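PDB 5L10: N-acylhomoserine lactone dependent regulatory protein from Burkholderia cenocepacia, which probably binds DNA as a LuxR-family transcription factor responsive to N-acylhomoserine lactones, the part in this model being its autoinducer-binding domain. Local coordinates for residues A[10-13]-A[14-18]; A[155-158]-A[159-163]. All coordinates share one frame; numbering follows the deposited sequence.

Overall arrangement
Both contacts are local, each within one helix, and the two helices pack against each other in the autoinducer-binding domain: contact 1 lies near the end of helix 3-16, contact 2 in the middle of the long helix 143-169. The first comes early in the chain and the second near its end, yet their centres lie about 11 Å apart. Between them L16 CD1 rests 3.6 Å from A159 CB. Helix 22-35 packs on both helices, and strand 116-123 of the antiparallel sheet meets helix 143-169. Residues of both contacts also touch the second subunit, so this helical layer forms part of the dimer interface.

Contact 1: A[10-13]-A[14-18]; sequences HDCF and DALQR
The H10 ring and the D14 carboxylate meet obliquely, NE2 lying 4.2 Å from OD2, too far for a salt bridge; within 14-18 itself, the R18 guanidinium has the backbone O of D14 over one face, set off toward its rim. The frame is the last part of the alpha-helix 3-16, with i to i+4 bonds linking H10 to D14, D11 to A15 and C12 to L16. The bond from L16 N to C12 O is 3.0 Å long. At the next step the geometry slackens: Q17 N makes a weak bond to F13 O, bent to 128°. In Q17, CG stands anti to the carbonyl carbon (chi1 -58°), which puts it near that same oxygen, and the bend at chi2 turns the amide so that NE2 reaches Y163 OH on helix 143-169 for a hydrogen bond. F13 and L16 pack on that helix too, while C12 turns to P28 and A32 of helix 22-35. F13 also packs on A154 of the second subunit, and D14 OD1 makes a long, weak ion pair with R150 of that subunit. On the buried side, C12 SG, anti to its own backbone N (chi1 -177°), lies 4.1 Å from L16 CD1.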
ATOM      1  N   HIS A  10     -15.033   3.671   1.995  1.00 28.71           N
ATOM      2  CA  HIS A  10     -15.556   3.116   3.239  1.00 29.23           C
ATOM      3  C   HIS A  10     -16.327   1.826   2.975  1.00 33.29           C
ATOM      4  O   HIS A  10     -16.113   0.816   3.655  1.00 37.56           O
ATOM      5  CB  HIS A  10     -16.432   4.147   3.955  1.00 37.50           C
ATOM      6  CG  HIS A  10     -16.882   3.715   5.318  1.00 50.04           C
ATOM      7  ND1 HIS A  10     -16.250   4.116   6.477  1.00 56.77           N
ATOM      8  CD2 HIS A  10     -17.908   2.921   5.708  1.00 58.47           C
ATOM      9  CE1 HIS A  10     -16.865   3.585   7.519  1.00 57.86           C
ATOM     10  NE2 HIS A  10     -17.873   2.855   7.080  1.00 61.00           N
ATOM     11  N   ASP A  11     -17.212   1.828   1.970  1.00 31.50           N
ATOM     12  CA  ASP A  11     -17.979   0.616   1.683  1.00 33.70           C
ATOM     13  C   ASP A  11     -17.084  -0.498   1.159  1.00 32.87           C
ATOM     14  O   ASP A  11     -17.350  -1.679   1.412  1.00 30.51           O
ATOM     15  CB  ASP A  11     -19.099   0.900   0.677  1.00 39.73           C
ATOM     16  CG  ASP A  11     -20.162   1.834   1.223  1.00 52.52           C
ATOM     17  OD1 ASP A  11     -21.362   1.597   0.965  1.00 63.73           O
ATOM     18  OD2 ASP A  11     -19.802   2.817   1.898  1.00 58.44           O
ATOM     19  N   CYS A  12     -16.023  -0.141   0.432  1.00 33.05           N
ATOM     20  CA  CYS A  12     -15.093  -1.138  -0.081  1.00 27.17           C
ATOM     21  C   CYS A  12     -14.380  -1.854   1.058  1.00 29.29           C
ATOM     22  O   CYS A  12     -14.319  -3.089   1.087  1.00 30.78           O
ATOM     23  CB  CYS A  12     -14.079  -0.473  -1.016  1.00 26.09           C
ATOM     24  SG  CYS A  12     -12.913  -1.616  -1.805  1.00 30.69           S
ATOM     25  N   PHE A  13     -13.840  -1.094   2.013  1.00 28.99           N
ATOM     26  CA  PHE A  13     -13.035  -1.704   3.063  1.00 35.29           C
ATOM     27  C   PHE A  13     -13.877  -2.525   4.028  1.00 37.69           C
ATOM     28  O   PHE A  13     -13.393  -3.523   4.570  1.00 40.46           O
ATOM     29  CB  PHE A  13     -12.243  -0.630   3.804  1.00 25.05           C
ATOM     30  CG  PHE A  13     -10.960  -0.270   3.123  1.00 35.30           C
ATOM     31  CD1 PHE A  13      -9.763  -0.847   3.519  1.00 30.09           C
ATOM     32  CD2 PHE A  13     -10.952   0.608   2.055  1.00 24.12           C
ATOM     33  CE1 PHE A  13      -8.579  -0.531   2.877  1.00 24.57           C
ATOM     34  CE2 PHE A  13      -9.776   0.925   1.413  1.00 23.99           C
ATOM     35  CZ  PHE A  13      -8.588   0.358   1.824  1.00 24.01           C
ATOM     36  N   ASP A  14     -15.133  -2.139   4.250  1.00 35.17           N
ATOM     37  CA  ASP A  14     -15.997  -2.976   5.071  1.00 36.27           C
ATOM     38  C   ASP A  14     -16.295  -4.297   4.375  1.00 35.65           C
ATOM     39  O   ASP A  14     -16.308  -5.352   5.019  1.00 39.50           O
ATOM     40  CB  ASP A  14     -17.286  -2.233   5.413  1.00 51.13           C
ATOM     41  CG  ASP A  14     -17.214  -1.539   6.761  1.00 73.05           C
ATOM     42  OD1 ASP A  14     -16.097  -1.183   7.195  1.00 80.42           O
ATOM     43  OD2 ASP A  14     -18.277  -1.356   7.393  1.00 83.22           O
ATOM     44  N   ALA A  15     -16.520  -4.262   3.060  1.00 38.45           N
ATOM     45  CA  ALA A  15     -16.720  -5.501   2.317  1.00 29.78           C
ATOM     46  C   ALA A  15     -15.471  -6.372   2.340  1.00 29.76           C
ATOM     47  O   ALA A  15     -15.571  -7.603   2.341  1.00 31.94           O
ATOM     48  CB  ALA A  15     -17.128  -5.192   0.876  1.00 29.96           C
ATOM     49  N   LEU A  16     -14.289  -5.752   2.375  1.00 28.83           N
ATOM     50  CA  LEU A  16     -13.050  -6.517   2.395  1.00 27.95           C
ATOM     51  C   LEU A  16     -12.803  -7.189   3.737  1.00 29.91           C
ATOM     52  O   LEU A  16     -11.975  -8.102   3.811  1.00 38.30           O
ATOM     53  CB  LEU A  16     -11.868  -5.614   2.035  1.00 27.63           C
ATOM     54  CG  LEU A  16     -11.841  -5.109   0.589  1.00 27.03           C
ATOM     55  CD1 LEU A  16     -10.618  -4.251   0.340  1.00 22.62           C
ATOM     56  CD2 LEU A  16     -11.889  -6.270  -0.387  1.00 24.38           C
ATOM     57  N   GLN A  17     -13.498  -6.761   4.793  1.00 32.36           N
ATOM     58  CA  GLN A  17     -13.416  -7.438   6.082  1.00 36.58           C
ATOM     59  C   GLN A  17     -14.234  -8.723   6.127  1.00 39.40           C
ATOM     60  O   GLN A  17     -14.042  -9.527   7.044  1.00 44.81           O
ATOM     61  CB  GLN A  17     -13.875  -6.508   7.211  1.00 37.90           C
ATOM     62  CG  GLN A  17     -13.097  -5.210   7.309  1.00 42.66           C
ATOM     63  CD  GLN A  17     -11.603  -5.431   7.420  1.00 54.52           C
ATOM     64  OE1 GLN A  17     -11.143  -6.320   8.139  1.00 59.56           O
ATOM     65  NE2 GLN A  17     -10.833  -4.622   6.698  1.00 58.33           N
ATOM     66  N   ARG A  18     -15.142  -8.930   5.174  1.00 35.33           N
ATOM     67  CA  ARG A  18     -15.936 -10.150   5.093  1.00 41.25           C
ATOM     68  C   ARG A  18     -15.657 -10.892   3.790  1.00 48.66           C
ATOM     69  O   ARG A  18     -16.547 -11.526   3.217  1.00 56.10           O
ATOM     70  CB  ARG A  18     -17.426  -9.840   5.228  1.00 40.93           C
ATOM     71  CG  ARG A  18     -17.778  -8.983   6.428  1.00 44.99           C
ATOM     72  CD  ARG A  18     -19.263  -8.660   6.459  1.00 55.49           C
ATOM     73  NE  ARG A  18     -19.716  -8.017   5.228  1.00 64.56           N
ATOM     74  CZ  ARG A  18     -19.786  -6.701   5.050  1.00 66.55           C
ATOM     75  NH1 ARG A  18     -19.428  -5.876   6.027  1.00 63.75           N
ATOM     76  NH2 ARG A  18     -20.211  -6.209   3.894  1.00 68.18           N
TER

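Contact 2: A[155-158]-A[159-163]; sequences SLSH and AAHAY
S157 O takes the backbone N-H of H161 at 3.1 Å in a nearly straight bond (161°), and the imidazole of H161 lays one face over the same oxygen. This is a buried stretch of alpha-helix in the middle of helix 143-169, widening to a pi-type turn at 160-163. The H161 ring turns back along the helix because CG stands anti to the carbonyl carbon (chi1 -60°), and NE2 comes within 3.4 Å of S157 OG. Its other nitrogen, ND1, is hydrogen-bonded to Y43 OH on strand 40-46, which ties the helix to the sheet and fixes the rotation of the ring. The other backbone bonds keep the i to i+4 pattern: A159 N to S155 O, A160 N to L156 O, and A162 N to H158 O at 2.9 Å. L156 and A160 pack on helix 22-35, whereas S155 and A159 meet F13 of helix 3-16. The H158 ring meets that of H120 of the second subunit; one turn earlier, S155 packs on its counterpart there. With CG anti to the backbone N (chi1 165°), the H158 ring stands out from the helix, one face turned to the following turn, where the methyl CB of A162 sits over that face, displaced toward the rim, 4.0 Å from H158 CE1.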
ATOM      1  N   SER A 155      -5.565   4.306  -1.585  1.00 30.04           N
ATOM      2  CA  SER A 155      -6.392   3.459  -0.737  1.00 26.50           C
ATOM      3  C   SER A 155      -6.686   2.124  -1.416  1.00 25.28           C
ATOM      4  O   SER A 155      -6.445   1.056  -0.842  1.00 27.02           O
ATOM      5  CB  SER A 155      -7.682   4.202  -0.389  1.00 32.78           C
ATOM      6  OG  SER A 155      -8.497   3.439   0.472  1.00 50.07           O
ATOM      7  N   LEU A 156      -7.189   2.167  -2.655  1.00 25.94           N
ATOM      8  CA  LEU A 156      -7.496   0.937  -3.384  1.00 22.25           C
ATOM      9  C   LEU A 156      -6.252   0.090  -3.600  1.00 26.16           C
ATOM     10  O   LEU A 156      -6.317  -1.146  -3.584  1.00 23.88           O
ATOM     11  CB  LEU A 156      -8.132   1.266  -4.733  1.00 21.02           C
ATOM     12  CG  LEU A 156      -9.620   1.579  -4.733  1.00 22.70           C
ATOM     13  CD1 LEU A 156     -10.111   1.773  -6.162  1.00 23.40           C
ATOM     14  CD2 LEU A 156     -10.355   0.446  -4.050  1.00 22.84           C
ATOM     15  N   SER A 157      -5.112   0.740  -3.829  1.00 28.79           N
ATOM     16  CA  SER A 157      -3.873   0.016  -4.077  1.00 20.05           C
ATOM     17  C   SER A 157      -3.430  -0.751  -2.838  1.00 26.00           C
ATOM     18  O   SER A 157      -3.034  -1.919  -2.923  1.00 29.84           O
ATOM     19  CB  SER A 157      -2.793   0.991  -4.528  1.00 23.74           C
ATOM     20  OG  SER A 157      -1.575   0.313  -4.720  1.00 41.68           O
ATOM     21  N   HIS A 158      -3.481  -0.102  -1.673  1.00 23.02           N
ATOM     22  CA  HIS A 158      -3.209  -0.804  -0.425  1.00 20.93           C
ATOM     23  C   HIS A 158      -4.189  -1.950  -0.223  1.00 21.89           C
ATOM     24  O   HIS A 158      -3.806  -3.031   0.237  1.00 30.48           O
ATOM     25  CB  HIS A 158      -3.274   0.174   0.752  1.00 24.21           C
ATOM     26  CG  HIS A 158      -3.356  -0.490   2.094  1.00 26.34           C
ATOM     27  ND1 HIS A 158      -4.527  -1.018   2.595  1.00 26.16           N
ATOM     28  CD2 HIS A 158      -2.415  -0.696   3.046  1.00 27.40           C
ATOM     29  CE1 HIS A 158      -4.303  -1.530   3.793  1.00 24.70           C
ATOM     30  NE2 HIS A 158      -3.029  -1.347   4.090  1.00 25.82           N
ATOM     31  N   ALA A 159      -5.457  -1.732  -0.570  1.00 18.99           N
ATOM     32  CA  ALA A 159      -6.472  -2.762  -0.369  1.00 23.71           C
ATOM     33  C   ALA A 159      -6.209  -3.978  -1.243  1.00 24.85           C
ATOM     34  O   ALA A 159      -6.382  -5.119  -0.799  1.00 23.15           O
ATOM     35  CB  ALA A 159      -7.860  -2.191  -0.652  1.00 18.97           C
ATOM     36  N   ALA A 160      -5.799  -3.758  -2.494  1.00 26.02           N
ATOM     37  CA  ALA A 160      -5.527  -4.880  -3.384  1.00 26.00           C
ATOM     38  C   ALA A 160      -4.342  -5.693  -2.885  1.00 25.13           C
ATOM     39  O   ALA A 160      -4.379  -6.929  -2.884  1.00 22.44           O
ATOM     40  CB  ALA A 160      -5.276  -4.376  -4.804  1.00 14.33           C
ATOM     41  N   HIS A 161      -3.290  -5.013  -2.437  1.00 28.85           N
ATOM     42  CA  HIS A 161      -2.093  -5.712  -1.997  1.00 25.80           C
ATOM     43  C   HIS A 161      -2.304  -6.400  -0.656  1.00 27.06           C
ATOM     44  O   HIS A 161      -1.674  -7.428  -0.384  1.00 28.18           O
ATOM     45  CB  HIS A 161      -0.927  -4.729  -1.931  1.00 28.33           C
ATOM     46  CG  HIS A 161      -0.613  -4.088  -3.247  1.00 35.85           C
ATOM     47  ND1 HIS A 161      -0.739  -4.758  -4.446  1.00 35.95           N
ATOM     48  CD2 HIS A 161      -0.195  -2.839  -3.556  1.00 39.21           C
ATOM     49  CE1 HIS A 161      -0.401  -3.950  -5.435  1.00 38.20           C
ATOM     50  NE2 HIS A 161      -0.069  -2.779  -4.923  1.00 36.26           N
ATOM     51  N   ALA A 162      -3.190  -5.866   0.183  1.00 18.86           N
ATOM     52  CA  ALA A 162      -3.392  -6.417   1.517  1.00 28.51           C
ATOM     53  C   ALA A 162      -4.505  -7.454   1.573  1.00 31.07           C
ATOM     54  O   ALA A 162      -4.441  -8.371   2.400  1.00 37.03           O
ATOM     55  CB  ALA A 162      -3.693  -5.297   2.515  1.00 22.31           C
ATOM     56  N   TYR A 163      -5.519  -7.339   0.715  1.00 20.21           N
ATOM     57  CA  TYR A 163      -6.680  -8.213   0.792  1.00 24.29           C
ATOM     58  C   TYR A 163      -6.843  -9.146  -0.400  1.00 23.15           C
ATOM     59  O   TYR A 163      -7.484 -10.191  -0.253  1.00 25.85           O
ATOM     60  CB  TYR A 163      -7.964  -7.384   0.944  1.00 22.25           C
ATOM     61  CG  TYR A 163      -8.031  -6.595   2.230  1.00 26.93           C
ATOM     62  CD1 TYR A 163      -8.596  -7.144   3.374  1.00 38.95           C
ATOM     63  CD2 TYR A 163      -7.530  -5.303   2.300  1.00 26.81           C
ATOM     64  CE1 TYR A 163      -8.663  -6.425   4.553  1.00 35.82           C
ATOM     65  CE2 TYR A 163      -7.592  -4.576   3.475  1.00 25.13           C
ATOM     66  CZ  TYR A 163      -8.160  -5.142   4.597  1.00 34.39           C
ATOM     67  OH  TYR A 163      -8.221  -4.423   5.768  1.00 38.27           O
TER